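Local coordinates for putative uncharacterized protein (Archaeoglobus fulgidus, PDB 3VU0) that is the C-terminal globular domain of an archaeal oligosaccharyltransferase of the AglB family, at residues D126-N129 with K130-L133. Numbering follows the deposited sequence.
Sequences DFFN and KTML
The carbonyl oxygen of F128 is gripped twice by T131. T131 OG1 donates to F128 O over 2.9 Å, lying in the carbonyl plane on a lone pair, whereas T131 N reaches F128 O from above that plane at 3.0 Å, with an N-H...O angle of 164°. One residue earlier, K130 N bonds to F127 O at 3.0 Å, again from above the carbonyl plane. The backbone bond between F128 and T131 closes a type I beta turn, which links helix 121-128 to helix 132-138. T131 is the N-cap of the second helix: with chi1 at 72°, OG1 sits between its own backbone N and carbonyl carbon, close to F128 O, and also makes a weak hydrogen bond with Y134 N. The same torsion sets CG2 anti to the carbonyl carbon of T131, where it lies over one face of the F127 ring in a CH-pi contact, 4.2 Å from the centroid and 16° off the normal. On the F128 ring the approach is different, since L133 comes to its edge: F128 CE1 is 3.8 Å from L133 CG, and L133 CD2 lies in the ring plane. F105, from helix 105-112, packs edge-to-face on F128 and touches T131 and L133. The extended K130 side chain runs back beside D126 O, its CG 3.5 Å from that oxygen, while the D126 carboxylate forms a salt bridge with K122.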
loop_
_atom_site.group_PDB
_atom_site.type_symbol
_atom_site.label_atom_id
_atom_site.label_comp_id
_atom_site.label_asym_id
_atom_site.label_seq_id
_atom_site.Cartn_x
_atom_site.Cartn_y
_atom_site.Cartn_z
ATOM N N ASP A 126 -10.427 13.470 -6.524
ATOM C CA ASP A 126 -9.561 13.798 -7.652
ATOM C C ASP A 126 -8.094 13.567 -7.288
ATOM O O ASP A 126 -7.326 13.067 -8.103
ATOM C CB ASP A 126 -9.771 15.252 -8.101
ATOM C CG ASP A 126 -11.144 15.481 -8.721
ATOM O OD1 ASP A 126 -11.802 14.493 -9.124
ATOM O OD2 ASP A 126 -11.560 16.654 -8.818
ATOM N N PHE A 127 -7.710 13.926 -6.067
ATOM C CA PHE A 127 -6.335 13.717 -5.606
ATOM C C PHE A 127 -6.035 12.210 -5.579
ATOM O O PHE A 127 -5.018 11.753 -6.112
ATOM C CB PHE A 127 -6.142 14.303 -4.205
ATOM C CG PHE A 127 -4.798 13.997 -3.601
ATOM C CD1 PHE A 127 -3.636 14.510 -4.161
ATOM C CD2 PHE A 127 -4.691 13.159 -2.497
ATOM C CE1 PHE A 127 -2.380 14.190 -3.627
ATOM C CE2 PHE A 127 -3.446 12.833 -1.958
ATOM C CZ PHE A 127 -2.288 13.350 -2.527
ATOM N N PHE A 128 -6.927 11.437 -4.966
ATOM C CA PHE A 128 -6.745 9.987 -4.891
ATOM C C PHE A 128 -6.532 9.362 -6.269
ATOM O O PHE A 128 -5.667 8.498 -6.446
ATOM C CB PHE A 128 -7.958 9.322 -4.234
ATOM C CG PHE A 128 -7.960 7.823 -4.356
ATOM C CD1 PHE A 128 -7.042 7.050 -3.645
ATOM C CD2 PHE A 128 -8.839 7.187 -5.229
ATOM C CE1 PHE A 128 -6.998 5.666 -3.807
ATOM C CE2 PHE A 128 -8.804 5.799 -5.400
ATOM C CZ PHE A 128 -7.882 5.041 -4.690
ATOM N N ASN A 129 -7.314 9.801 -7.245
ATOM C CA ASN A 129 -7.214 9.238 -8.578
ATOM C C ASN A 129 -5.883 9.463 -9.294
ATOM O O ASN A 129 -5.645 8.869 -10.338
ATOM C CB ASN A 129 -8.382 9.726 -9.445
ATOM C CG ASN A 129 -9.717 9.130 -9.004
ATOM O OD1 ASN A 129 -9.759 8.049 -8.411
ATOM N ND2 ASN A 129 -10.810 9.824 -9.305
ATOM N N LYS A 130 -5.012 10.293 -8.723
ATOM C CA LYS A 130 -3.703 10.562 -9.323
ATOM C C LYS A 130 -2.576 9.868 -8.550
ATOM O O LYS A 130 -1.410 9.933 -8.946
ATOM C CB LYS A 130 -3.410 12.067 -9.322
ATOM C CG LYS A 130 -4.415 12.937 -10.054
ATOM C CD LYS A 130 -4.137 14.410 -9.767
ATOM C CE LYS A 130 -5.169 15.312 -10.419
ATOM N NZ LYS A 130 -4.978 16.729 -9.998
ATOM N N THR A 131 -2.920 9.202 -7.453
ATOM C CA THR A 131 -1.906 8.565 -6.620
ATOM C C THR A 131 -1.473 7.153 -7.001
ATOM O O THR A 131 -2.130 6.458 -7.776
ATOM C CB THR A 131 -2.350 8.509 -5.146
ATOM O OG1 THR A 131 -3.391 7.534 -5.002
ATOM C CG2 THR A 131 -2.860 9.871 -4.683
HETATM N N MSE A 132 -0.348 6.745 -6.421
HETATM C CA MSE A 132 0.207 5.417 -6.630
HETATM C C MSE A 132 -0.783 4.361 -6.146
HETATM O O MSE A 132 -0.926 3.309 -6.761
HETATM C CB MSE A 132 1.521 5.270 -5.858
HETATM C CG MSE A 132 2.698 5.990 -6.492
HETATM SE SE MSE A 132 3.092 5.241 -8.226
HETATM C CE MSE A 132 3.476 3.426 -7.678
ATOM N N LEU A 133 -1.449 4.643 -5.031
ATOM C CA LEU A 133 -2.424 3.713 -4.470
ATOM C C LEU A 133 -3.505 3.408 -5.499
ATOM O O LEU A 133 -3.926 2.267 -5.651
ATOM C CB LEU A 133 -3.057 4.302 -3.208
ATOM C CG LEU A 133 -4.130 3.440 -2.535
ATOM C CD1 LEU A 133 -3.600 2.037 -2.279
ATOM C CD2 LEU A 133 -4.560 4.098 -1.227
#